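Local coordinates for Peptide/nickel transport system substrate-binding protein (Listeria monocytogenes serotype 1/2a, PDB 5KZT) that binds peptides as the substrate-binding protein OppA and probably delivers them to a membrane transporter for uptake, at residues A[290-295]-A[355-360]; A[367-372]-A[395-400]. All blocks are in the same frame, centred on the assembly; numbering follows the deposited sequence.

Contact 1. Residues A[290-295]-A[355-360]; sequences NKNIRK and WKAGLK
N292 and G358 mark the closest backbone approach of two nearly antiparallel helix segments, 291-295 and 355-360, whose axes run at 148° to one another and come within 7.7 Å. The pair illustrates how a glycine lets helices pack closely: G358 presents bare backbone where a side chain would have pointed at the partner helix, and three side chains of 290-295 gather on it. N292 lays its CB 3.6 Å from G358 CA, while its amide nitrogen ND2 rests 3.7 Å from A357 CB at the border of the contact. At roughly a right angle to that approach, I293 brings in its delta methyl. Its CG1 stands anti to the carbonyl carbon (chi1 -61°) and the chain then bends again at chi2, which carries I293 CD1 to 3.7 Å from G358 CA. The same methyl, I293 CD1, meets the indole of W355 obliquely, 4.0 Å from W355 CE3, so it is held between glycine backbone and aromatic ring. L359, one turn on from W355, sets its CD1 over one face of that ring near the rim. N290 has a double task. As N-cap of helix 291-299 it accepts a hydrogen bond at N290 OD1 from I293 N (3.0 Å, 148° at the hydrogen), and this same oxygen lies 3.7 Å from G358 CA. The cap therefore forms part of the interhelical surface. Its ND2 and that of N292 both donate to E361 OE1, just beyond the segment, so one carboxylate oxygen of helix 348-362 takes both asparagine amides. Strand 367-374 packs against the helix pair, with I367 meeting I293, W355 and L359; on the far side of helix 291-299, R294 bonds to the backbone oxygens of F288, D488 and V489.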
loop_
_atom_site.group_PDB
_atom_site.type_symbol
_atom_site.label_atom_id
_atom_site.label_comp_id
_atom_site.label_asym_id
_atom_site.label_seq_id
_atom_site.Cartn_x
_atom_site.Cartn_y
_atom_site.Cartn_z
ATOM N N ASN A 290 -11.399 -13.789 21.258
ATOM C CA ASN A 290 -12.766 -14.327 21.221
ATOM C C ASN A 290 -13.490 -13.897 19.950
ATOM O O ASN A 290 -13.683 -12.703 19.726
ATOM C CB ASN A 290 -13.548 -13.849 22.440
ATOM C CG ASN A 290 -14.943 -14.442 22.506
ATOM O OD1 ASN A 290 -15.820 -14.053 21.742
ATOM N ND2 ASN A 290 -15.149 -15.385 23.407
ATOM N N LYS A 291 -13.924 -14.879 19.158
ATOM C CA LYS A 291 -14.548 -14.636 17.860
ATOM C C LYS A 291 -15.856 -13.899 17.989
ATOM O O LYS A 291 -16.180 -13.059 17.146
ATOM C CB LYS A 291 -14.839 -15.949 17.147
ATOM C CG LYS A 291 -15.088 -15.798 15.649
ATOM C CD LYS A 291 -16.227 -16.641 15.123
ATOM C CE LYS A 291 -16.060 -18.124 15.368
ATOM N NZ LYS A 291 -15.323 -18.795 14.261
ATOM N N ASN A 292 -16.645 -14.251 19.012
ATOM C CA ASN A 292 -17.901 -13.556 19.214
ATOM C C ASN A 292 -17.695 -12.060 19.439
ATOM O O ASN A 292 -18.501 -11.265 18.961
ATOM C CB ASN A 292 -18.694 -14.149 20.366
ATOM C CG ASN A 292 -19.583 -15.283 19.923
ATOM O OD1 ASN A 292 -20.235 -15.207 18.881
ATOM N ND2 ASN A 292 -19.634 -16.324 20.718
ATOM N N ILE A 293 -16.627 -11.694 20.150
ATOM C CA ILE A 293 -16.304 -10.288 20.391
ATOM C C ILE A 293 -15.890 -9.581 19.087
ATOM O O ILE A 293 -16.334 -8.447 18.851
ATOM C CB ILE A 293 -15.231 -10.143 21.492
ATOM C CG1 ILE A 293 -15.737 -10.737 22.827
ATOM C CG2 ILE A 293 -14.777 -8.696 21.663
ATOM C CD1 ILE A 293 -17.003 -10.116 23.377
ATOM N N ARG A 294 -15.079 -10.245 18.251
ATOM C CA ARG A 294 -14.742 -9.713 16.912
ATOM C C ARG A 294 -16.010 -9.452 16.082
ATOM O O ARG A 294 -16.158 -8.389 15.464
ATOM C CB ARG A 294 -13.813 -10.672 16.140
ATOM C CG ARG A 294 -12.445 -10.855 16.788
ATOM C CD ARG A 294 -11.441 -11.426 15.820
ATOM N NE ARG A 294 -11.766 -12.770 15.333
ATOM C CZ ARG A 294 -11.509 -13.917 15.962
ATOM N NH1 ARG A 294 -10.967 -13.954 17.185
ATOM N NH2 ARG A 294 -11.831 -15.065 15.362
ATOM N N LYS A 295 -16.909 -10.442 16.089
ATOM C CA LYS A 295 -18.174 -10.390 15.344
ATOM C C LYS A 295 -19.060 -9.242 15.836
ATOM O O LYS A 295 -19.710 -8.583 15.034
ATOM C CB LYS A 295 -18.926 -11.730 15.462
ATOM C CG LYS A 295 -20.202 -11.802 14.631
ATOM C CD LYS A 295 -20.910 -13.147 14.748
ATOM C CE LYS A 295 -20.230 -14.245 13.935
ATOM N NZ LYS A 295 -20.343 -13.981 12.474
ATOM N N TRP A 355 -22.258 -10.201 20.820
ATOM C CA TRP A 355 -21.760 -9.478 21.992
ATOM C C TRP A 355 -22.145 -10.169 23.311
ATOM O O TRP A 355 -21.272 -10.433 24.146
ATOM C CB TRP A 355 -22.279 -8.041 21.955
ATOM C CG TRP A 355 -21.881 -7.161 23.088
ATOM C CD1 TRP A 355 -22.718 -6.573 23.977
ATOM C CD2 TRP A 355 -20.566 -6.707 23.416
ATOM N NE1 TRP A 355 -22.016 -5.792 24.854
ATOM C CE2 TRP A 355 -20.687 -5.860 24.537
ATOM C CE3 TRP A 355 -19.294 -6.925 22.867
ATOM C CZ2 TRP A 355 -19.592 -5.257 25.140
ATOM C CZ3 TRP A 355 -18.204 -6.324 23.469
ATOM C CH2 TRP A 355 -18.359 -5.500 24.596
ATOM N N LYS A 356 -23.428 -10.475 23.488
ATOM C CA LYS A 356 -23.887 -11.153 24.725
ATOM C C LYS A 356 -23.174 -12.509 24.937
ATOM O O LYS A 356 -22.738 -12.825 26.051
ATOM C CB LYS A 356 -25.422 -11.320 24.748
ATOM C CG LYS A 356 -26.192 -9.994 24.852
ATOM C CD LYS A 356 -27.647 -10.131 25.300
ATOM C CE LYS A 356 -28.646 -10.293 24.155
ATOM N NZ LYS A 356 -28.815 -9.063 23.329
ATOM N N ALA A 357 -23.034 -13.280 23.860
ATOM C CA ALA A 357 -22.406 -14.612 23.918
ATOM C C ALA A 357 -20.910 -14.535 24.220
ATOM O O ALA A 357 -20.389 -15.311 25.020
ATOM C CB ALA A 357 -22.644 -15.364 22.620
ATOM N N GLY A 358 -20.224 -13.604 23.563
ATOM C CA GLY A 358 -18.813 -13.330 23.843
ATOM C C GLY A 358 -18.558 -12.921 25.285
ATOM O O GLY A 358 -17.661 -13.452 25.913
ATOM N N LEU A 359 -19.356 -11.989 25.805
ATOM C CA LEU A 359 -19.223 -11.512 27.186
ATOM C C LEU A 359 -19.423 -12.649 28.203
ATOM O O LEU A 359 -18.744 -12.692 29.235
ATOM C CB LEU A 359 -20.258 -10.422 27.481
ATOM C CG LEU A 359 -20.017 -9.022 26.898
ATOM C CD1 LEU A 359 -21.255 -8.161 27.094
ATOM C CD2 LEU A 359 -18.798 -8.371 27.525
ATOM N N LYS A 360 -20.367 -13.538 27.905
ATOM C CA LYS A 360 -20.622 -14.727 28.724
ATOM C C LYS A 360 -19.404 -15.678 28.693
ATOM O O LYS A 360 -18.973 -16.176 29.737
ATOM C CB LYS A 360 -21.895 -15.437 28.237
ATOM C CG LYS A 360 -22.488 -16.428 29.211
ATOM C CD LYS A 360 -23.623 -17.239 28.586
ATOM C CE LYS A 360 -24.900 -16.424 28.352
ATOM N NZ LYS A 360 -25.631 -16.052 29.601
#

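Contact 2. Residues A[367-372]-A[395-400]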
loop_
_atom_site.group_PDB
_atom_site.type_symbol
_atom_site.label_atom_id
_atom_site.label_comp_id
_atom_site.label_asym_id
_atom_site.label_seq_id
_atom_site.Cartn_x
_atom_site.Cartn_y
_atom_site.Cartn_z
ATOM N N ILE A 367 -16.055 -4.215 28.855
ATOM C CA ILE A 367 -14.770 -4.337 28.147
ATOM C C ILE A 367 -14.356 -2.924 27.750
ATOM O O ILE A 367 -15.197 -2.158 27.265
ATOM C CB ILE A 367 -14.898 -5.229 26.881
ATOM C CG1 ILE A 367 -14.934 -6.716 27.261
ATOM C CG2 ILE A 367 -13.750 -4.988 25.895
ATOM C CD1 ILE A 367 -15.361 -7.652 26.144
ATOM N N THR A 368 -13.082 -2.584 27.985
ATOM C CA THR A 368 -12.433 -1.387 27.400
ATOM C C THR A 368 -11.430 -1.823 26.353
ATOM O O THR A 368 -10.623 -2.705 26.611
ATOM C CB THR A 368 -11.684 -0.555 28.464
ATOM O OG1 THR A 368 -12.605 -0.150 29.479
ATOM C CG2 THR A 368 -11.043 0.705 27.850
ATOM N N VAL A 369 -11.485 -1.215 25.172
ATOM C CA VAL A 369 -10.468 -1.422 24.154
ATOM C C VAL A 369 -10.110 -0.102 23.510
ATOM O O VAL A 369 -10.941 0.804 23.442
ATOM C CB VAL A 369 -10.898 -2.436 23.063
ATOM C CG1 VAL A 369 -10.828 -3.857 23.609
ATOM C CG2 VAL A 369 -12.274 -2.110 22.489
ATOM N N GLU A 370 -8.870 -0.018 23.018
ATOM C CA GLU A 370 -8.348 1.182 22.374
ATOM C C GLU A 370 -8.367 1.001 20.852
ATOM O O GLU A 370 -7.853 0.003 20.341
ATOM C CB GLU A 370 -6.948 1.459 22.929
ATOM C CG GLU A 370 -5.953 2.266 22.101
ATOM C CD GLU A 370 -4.516 1.943 22.553
ATOM O OE1 GLU A 370 -3.774 1.117 21.886
ATOM O OE2 GLU A 370 -4.157 2.492 23.622
ATOM N N PHE A 371 -8.970 1.967 20.155
ATOM C CA PHE A 371 -9.052 1.965 18.704
ATOM C C PHE A 371 -7.954 2.881 18.144
ATOM O O PHE A 371 -7.937 4.081 18.451
ATOM C CB PHE A 371 -10.432 2.459 18.270
ATOM C CG PHE A 371 -10.671 2.351 16.797
ATOM C CD1 PHE A 371 -10.651 1.114 16.166
ATOM C CD2 PHE A 371 -10.898 3.484 16.029
ATOM C CE1 PHE A 371 -10.859 1.009 14.794
ATOM C CE2 PHE A 371 -11.099 3.389 14.656
ATOM C CZ PHE A 371 -11.084 2.147 14.035
ATOM N N THR A 372 -7.054 2.327 17.332
ATOM C CA THR A 372 -6.009 3.132 16.693
ATOM C C THR A 372 -6.357 3.559 15.255
ATOM O O THR A 372 -6.730 2.737 14.420
ATOM C CB THR A 372 -4.653 2.416 16.705
ATOM O OG1 THR A 372 -4.246 2.192 18.054
ATOM C CG2 THR A 372 -3.577 3.256 16.036
ATOM N N ASP A 395 -23.702 -2.557 24.823
ATOM C CA ASP A 395 -23.769 -2.119 26.230
ATOM C C ASP A 395 -22.613 -2.691 27.034
ATOM O O ASP A 395 -22.392 -3.902 27.020
ATOM C CB ASP A 395 -25.081 -2.573 26.887
ATOM C CG ASP A 395 -26.328 -1.936 26.270
ATOM O OD1 ASP A 395 -26.235 -0.890 25.601
ATOM O OD2 ASP A 395 -27.428 -2.494 26.465
ATOM N N GLY A 396 -21.898 -1.816 27.739
ATOM C CA GLY A 396 -20.717 -2.189 28.516
ATOM C C GLY A 396 -19.397 -2.078 27.766
ATOM O O GLY A 396 -18.358 -2.458 28.288
ATOM N N LEU A 397 -19.419 -1.562 26.542
ATOM C CA LEU A 397 -18.198 -1.381 25.759
ATOM C C LEU A 397 -17.751 0.073 25.860
ATOM O O LEU A 397 -18.537 0.988 25.596
ATOM C CB LEU A 397 -18.429 -1.773 24.295
ATOM C CG LEU A 397 -17.223 -1.642 23.358
ATOM C CD1 LEU A 397 -16.102 -2.597 23.726
ATOM C CD2 LEU A 397 -17.640 -1.872 21.917
ATOM N N THR A 398 -16.514 0.270 26.300
ATOM C CA THR A 398 -15.821 1.543 26.209
ATOM C C THR A 398 -14.785 1.395 25.107
ATOM O O THR A 398 -14.090 0.371 25.032
ATOM C CB THR A 398 -15.091 1.901 27.510
ATOM O OG1 THR A 398 -16.029 1.984 28.579
ATOM C CG2 THR A 398 -14.382 3.238 27.401
ATOM N N VAL A 399 -14.711 2.402 24.246
ATOM C CA VAL A 399 -13.691 2.484 23.188
ATOM C C VAL A 399 -12.859 3.751 23.420
ATOM O O VAL A 399 -13.393 4.859 23.323
ATOM C CB VAL A 399 -14.336 2.501 21.794
ATOM C CG1 VAL A 399 -13.274 2.673 20.706
ATOM C CG2 VAL A 399 -15.134 1.219 21.576
ATOM N N LYS A 400 -11.583 3.581 23.786
ATOM C CA LYS A 400 -10.633 4.705 23.923
ATOM C C LYS A 400 -10.099 4.973 22.536
ATOM O O LYS A 400 -9.863 4.033 21.775
ATOM C CB LYS A 400 -9.412 4.395 24.813
ATOM C CG LYS A 400 -9.655 3.748 26.164
ATOM C CD LYS A 400 -9.746 4.745 27.319
ATOM C CE LYS A 400 -11.184 5.202 27.548
ATOM N NZ LYS A 400 -11.300 6.252 28.595
#
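With its CG anti to the backbone N (chi1 -180°) and chi2 at 65°, L397 places CD1 against the neighbouring strand, 4.0 Å from I367 CG2 and 4.1 Å from V369 CG2. One leucine methyl thus meets two successive side chains on this face of the sheet. V399 likewise holds CG1 anti to its own N (chi1 177°), bringing that methyl 3.7 Å from F371 CB. The backbones form a parallel ladder in which I367, V369 and F371 donate to G396, T398 and K400 oxygens, while T398 and K400 donate back to I367 and V369; F371 N to K400 O is 2.8 Å, and the ladder continues to K402. These strands are the two arms of a beta-alpha-beta crossover, joined by helix 377-393, a unit recurrent in the alpha/beta lobes of periplasmic-binding-protein folds. On the other face T368 and T398 lie side by side, OG1 of the first 3.8 Å from CB of the second, and T368 CG2 touches K400 CG at 3.7 Å. Beyond them E370 makes a salt bridge to R281. The apolar face meets F420, whose ring packs edge-to-face with that of F371.

Contacts 1 and 2 lie in series along the chain, their centres 14 Å apart on the same side of the chain's centre. Helix 348-362 supplies the second segment of contact 1 and leads directly into strand 367-374, which opens contact 2; helices 291-299 and 348-362 lie against the strands of the beta-alpha-beta unit. The contacts also touch: W355 NE1 probably donates to D395 O at 2.9 Å, W355 CH2 packs on L397 CB, and L359 CD2 meets I367 CD1. They thus share an apolar patch around W355, L359, I367 and L397. Both are peripheral, with centres about 31 and 28 Å from the centre of the chain, and strand 420-425 links strand 367-374 to the long strand 264-277 of the same mixed sheet.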